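PDB 2P3N: fructose-1,6-bisphosphatase/inositol-1-monophosphatase from Thermotoga maritima, which dephosphorylates inositol 1-phosphate, fructose 1,6-bisphosphate and several other phosphate monoesters, working as a magnesium-dependent homotetramer. Local coordinates for residues 190-203 and 226-238. Residues are numbered along the deposited sequence; the frame is centred on the assembly and turned at random.
Sequences DFFVTWRINPWDIA and AFSKNFIFSNGLI
With CG1 turned between its backbone N and carbonyl carbon (chi1 50°), Ile-202 lays its CG1-CD1 arm over one face of the Phe-231 ring, while CG2, anti to the carbonyl carbon, reaches the edge of Phe-233. CB of Ile-202 stands 4.2 Å from the ring centroid of Phe-231, almost on the ring normal, a CH-pi contact. Ile-197 CD1 meets the same ring at its edge, in plane, near Phe-231 CD2. Phe-192 and Phe-233 run side by side, their rings near parallel but slid apart, with CD2 of Phe-192 3.6 Å from CD1 of Phe-233; Ala-181 of helix 177-185 touches both. Beneath these rings, strands 191-195 and 230-234 pair antiparallel in the five-stranded sheet of the inositol monophosphatase fold, and helix 199-211 folds back over the aromatic face. Phe-233 N donates almost straight (177°) to Phe-192 O, and Thr-194 N bonds Phe-231 O at 2.8 Å. Thr-194 OG1, buried against Phe-231 CB, finds no polar partner. On the other face Val-193 CG1 packs 4.0 Å from Ile-232 CG2, backed by Val-242 and His-239 of helix 239-253. Replacing Phe-231 with alanine would probably open a gap under the Ile-202 arm and beside Ile-197 CD1, leaving both isoleucine ends without the surface they rest on. The same helix start carries Asp-201, a probable ligand of the second magnesium, whose OD2 accepts from Asn-198 N through its anti lone pair.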
# COMPACT_ATOMS: atom_id res chain seq x y z
N ASP A 190 0.55 18.48 -16.38
CA ASP A 190 -0.03 19.08 -17.57
C ASP A 190 0.76 18.83 -18.84
O ASP A 190 0.19 18.76 -19.93
CB ASP A 190 -0.24 20.57 -17.31
CG ASP A 190 -1.23 20.81 -16.17
OD1 ASP A 190 -2.41 20.41 -16.30
OD2 ASP A 190 -0.83 21.39 -15.13
N PHE A 191 2.07 18.68 -18.71
CA PHE A 191 2.90 18.41 -19.86
C PHE A 191 4.27 17.90 -19.44
O PHE A 191 4.76 18.23 -18.35
CB PHE A 191 3.03 19.65 -20.75
CG PHE A 191 3.58 20.86 -20.03
CD1 PHE A 191 4.94 20.96 -19.75
CD2 PHE A 191 2.73 21.89 -19.63
CE1 PHE A 191 5.45 22.08 -19.08
CE2 PHE A 191 3.23 23.01 -18.96
CZ PHE A 191 4.59 23.11 -18.68
N PHE A 192 4.87 17.09 -20.31
CA PHE A 192 6.19 16.51 -20.06
C PHE A 192 7.02 16.59 -21.34
O PHE A 192 6.54 16.26 -22.43
CB PHE A 192 6.02 15.04 -19.60
CG PHE A 192 7.33 14.31 -19.37
CD1 PHE A 192 8.31 14.85 -18.53
CD2 PHE A 192 7.58 13.09 -19.99
CE1 PHE A 192 9.52 14.17 -18.32
CE2 PHE A 192 8.78 12.42 -19.79
CZ PHE A 192 9.75 12.95 -18.95
N VAL A 193 8.26 17.04 -21.20
CA VAL A 193 9.18 17.20 -22.32
C VAL A 193 10.53 16.51 -22.09
O VAL A 193 11.16 16.70 -21.05
CB VAL A 193 9.42 18.69 -22.61
CG1 VAL A 193 8.11 19.36 -23.00
CG2 VAL A 193 9.99 19.37 -21.38
N THR A 194 10.95 15.70 -23.07
CA THR A 194 12.22 14.97 -22.98
C THR A 194 13.16 15.33 -24.12
O THR A 194 12.75 15.91 -25.13
CB THR A 194 12.04 13.44 -23.01
OG1 THR A 194 11.47 13.04 -24.26
CG2 THR A 194 11.15 12.98 -21.88
N TRP A 195 14.42 14.93 -23.97
CA TRP A 195 15.45 15.23 -24.94
C TRP A 195 16.48 14.11 -25.03
O TRP A 195 17.05 13.70 -24.03
CB TRP A 195 16.14 16.53 -24.51
CG TRP A 195 16.74 17.31 -25.61
CD1 TRP A 195 16.38 17.28 -26.93
CD2 TRP A 195 17.73 18.33 -25.49
NE1 TRP A 195 17.08 18.24 -27.63
CE2 TRP A 195 17.92 18.90 -26.77
CE3 TRP A 195 18.49 18.83 -24.41
CZ2 TRP A 195 18.82 19.95 -27.01
CZ3 TRP A 195 19.39 19.88 -24.65
CH2 TRP A 195 19.54 20.42 -25.94
N ARG A 196 16.72 13.63 -26.25
CA ARG A 196 17.69 12.57 -26.48
C ARG A 196 17.35 11.33 -25.66
O ARG A 196 18.15 10.89 -24.84
CB ARG A 196 19.10 13.03 -26.10
CG ARG A 196 19.47 14.40 -26.62
CD ARG A 196 20.98 14.60 -26.55
NE ARG A 196 21.35 16.01 -26.57
CZ ARG A 196 21.07 16.87 -25.59
NH1 ARG A 196 20.42 16.47 -24.51
NH2 ARG A 196 21.47 18.13 -25.68
N ILE A 197 16.17 10.77 -25.90
CA ILE A 197 15.73 9.57 -25.18
C ILE A 197 15.53 8.42 -26.17
O ILE A 197 15.29 8.64 -27.36
CB ILE A 197 14.40 9.84 -24.44
CG1 ILE A 197 13.24 9.95 -25.43
CG2 ILE A 197 14.51 11.14 -23.64
CD1 ILE A 197 13.37 11.05 -26.43
N ASN A 198 15.62 7.18 -25.69
CA ASN A 198 15.42 6.04 -26.58
C ASN A 198 13.96 5.62 -26.54
O ASN A 198 13.22 6.03 -25.65
CB ASN A 198 16.32 4.88 -26.17
CG ASN A 198 17.77 5.28 -26.08
OD1 ASN A 198 18.23 5.75 -25.05
ND2 ASN A 198 18.50 5.10 -27.18
N PRO A 199 13.53 4.80 -27.50
CA PRO A 199 12.14 4.37 -27.51
C PRO A 199 11.65 3.59 -26.30
O PRO A 199 10.44 3.51 -26.09
CB PRO A 199 12.02 3.56 -28.81
CG PRO A 199 13.40 3.07 -29.04
CD PRO A 199 14.24 4.27 -28.68
N TRP A 200 12.55 3.03 -25.50
CA TRP A 200 12.09 2.27 -24.33
C TRP A 200 11.67 3.18 -23.18
O TRP A 200 11.01 2.72 -22.24
CB TRP A 200 13.16 1.28 -23.84
CG TRP A 200 14.53 1.82 -23.68
CD1 TRP A 200 15.01 2.57 -22.65
CD2 TRP A 200 15.63 1.61 -24.57
NE1 TRP A 200 16.35 2.84 -22.83
CE2 TRP A 200 16.75 2.27 -24.01
CE3 TRP A 200 15.77 0.93 -25.79
CZ2 TRP A 200 18.00 2.26 -24.62
CZ3 TRP A 200 17.02 0.93 -26.40
CH2 TRP A 200 18.12 1.59 -25.81
N ASP A 201 12.04 4.45 -23.29
CA ASP A 201 11.71 5.47 -22.30
C ASP A 201 10.36 6.09 -22.62
O ASP A 201 9.67 6.57 -21.71
CB ASP A 201 12.76 6.59 -22.30
CG ASP A 201 14.13 6.12 -21.85
OD1 ASP A 201 14.26 5.63 -20.71
OD2 ASP A 201 15.08 6.25 -22.66
N ILE A 202 9.95 6.07 -23.89
CA ILE A 202 8.69 6.70 -24.28
C ILE A 202 7.64 5.90 -25.05
O ILE A 202 6.54 6.40 -25.26
CB ILE A 202 8.97 8.01 -25.06
CG1 ILE A 202 9.99 7.76 -26.18
CG2 ILE A 202 9.50 9.07 -24.13
CD1 ILE A 202 9.45 6.96 -27.35
N ALA A 203 7.94 4.68 -25.46
CA ALA A 203 6.98 3.87 -26.22
C ALA A 203 5.68 3.60 -25.49
O ALA A 203 4.60 3.59 -26.09
CB ALA A 203 7.63 2.55 -26.66
N ALA A 226 7.18 6.29 -31.67
CA ALA A 226 8.14 5.61 -30.80
C ALA A 226 9.61 5.88 -31.13
O ALA A 226 10.50 5.67 -30.30
CB ALA A 226 7.87 4.10 -30.82
N PHE A 227 9.86 6.38 -32.34
CA PHE A 227 11.24 6.61 -32.77
C PHE A 227 11.64 8.07 -33.00
O PHE A 227 12.50 8.36 -33.84
CB PHE A 227 11.48 5.76 -34.02
CG PHE A 227 11.10 4.31 -33.83
CD1 PHE A 227 11.94 3.44 -33.12
CD2 PHE A 227 9.86 3.84 -34.26
CE1 PHE A 227 11.55 2.13 -32.85
CE2 PHE A 227 9.46 2.52 -33.98
CZ PHE A 227 10.30 1.67 -33.27
N SER A 228 11.02 8.97 -32.25
CA SER A 228 11.33 10.40 -32.35
C SER A 228 12.39 10.70 -31.30
O SER A 228 12.47 10.03 -30.28
CB SER A 228 10.07 11.22 -32.10
OG SER A 228 8.99 10.71 -32.86
N LYS A 229 13.21 11.72 -31.55
CA LYS A 229 14.27 12.07 -30.61
C LYS A 229 13.86 13.03 -29.49
O LYS A 229 14.36 12.95 -28.37
CB LYS A 229 15.47 12.65 -31.38
CG LYS A 229 15.12 13.68 -32.44
CD LYS A 229 16.36 14.22 -33.16
CE LYS A 229 15.98 15.19 -34.26
NZ LYS A 229 17.17 15.77 -34.91
N ASN A 230 12.94 13.95 -29.80
CA ASN A 230 12.46 14.91 -28.82
C ASN A 230 11.00 14.60 -28.54
O ASN A 230 10.27 14.19 -29.46
CB ASN A 230 12.55 16.34 -29.35
CG ASN A 230 13.63 16.50 -30.40
OD1 ASN A 230 14.79 16.16 -30.18
ND2 ASN A 230 13.24 17.04 -31.56
N PHE A 231 10.56 14.81 -27.31
CA PHE A 231 9.18 14.51 -26.94
C PHE A 231 8.47 15.53 -26.09
O PHE A 231 9.00 16.03 -25.10
CB PHE A 231 9.11 13.15 -26.25
CG PHE A 231 9.09 11.99 -27.20
CD1 PHE A 231 7.91 11.62 -27.81
CD2 PHE A 231 10.25 11.30 -27.50
CE1 PHE A 231 7.88 10.57 -28.71
CE2 PHE A 231 10.23 10.25 -28.39
CZ PHE A 231 9.04 9.89 -29.00
N ILE A 232 7.24 15.83 -26.50
CA ILE A 232 6.41 16.78 -25.79
C ILE A 232 5.06 16.13 -25.50
O ILE A 232 4.28 15.89 -26.43
CB ILE A 232 6.17 18.07 -26.62
CG1 ILE A 232 7.51 18.74 -26.95
CG2 ILE A 232 5.28 19.05 -25.83
CD1 ILE A 232 7.40 19.98 -27.81
N PHE A 233 4.82 15.82 -24.23
CA PHE A 233 3.55 15.21 -23.81
C PHE A 233 2.70 16.32 -23.19
O PHE A 233 3.19 17.11 -22.38
CB PHE A 233 3.78 14.11 -22.76
CG PHE A 233 4.64 12.97 -23.25
CD1 PHE A 233 6.03 13.07 -23.23
CD2 PHE A 233 4.05 11.80 -23.73
CE1 PHE A 233 6.82 12.01 -23.67
CE2 PHE A 233 4.84 10.74 -24.17
CZ PHE A 233 6.22 10.84 -24.14
N SER A 234 1.43 16.37 -23.55
CA SER A 234 0.57 17.42 -23.02
C SER A 234 -0.91 17.03 -23.03
O SER A 234 -1.30 16.05 -23.66
CB SER A 234 0.78 18.70 -23.83
OG SER A 234 0.56 19.87 -23.06
N ASN A 235 -1.72 17.81 -22.33
CA ASN A 235 -3.16 17.57 -22.29
C ASN A 235 -3.81 18.03 -23.60
O ASN A 235 -5.02 17.91 -23.78
CB ASN A 235 -3.81 18.34 -21.13
CG ASN A 235 -3.34 19.79 -21.05
OD1 ASN A 235 -2.95 20.38 -22.06
ND2 ASN A 235 -3.40 20.37 -19.85
N GLY A 236 -2.98 18.54 -24.51
CA GLY A 236 -3.50 19.02 -25.79
C GLY A 236 -4.22 20.34 -25.65
O GLY A 236 -4.99 20.72 -26.54
N LEU A 237 -3.99 21.05 -24.55
CA LEU A 237 -4.62 22.34 -24.30
C LEU A 237 -3.60 23.47 -24.42
O LEU A 237 -3.84 24.45 -25.14
CB LEU A 237 -5.25 22.38 -22.90
CG LEU A 237 -6.66 21.81 -22.74
CD1 LEU A 237 -7.63 22.70 -23.47
CD2 LEU A 237 -6.73 20.39 -23.27
N ILE A 238 -2.48 23.34 -23.72
CA ILE A 238 -1.42 24.34 -23.75
C ILE A 238 -0.21 23.83 -24.51
O ILE A 238 0.92 24.29 -24.31
CB ILE A 238 -0.96 24.72 -22.32
CG1 ILE A 238 -0.18 23.57 -21.68
CG2 ILE A 238 -2.16 25.10 -21.48
CD1 ILE A 238 -0.90 22.23 -21.66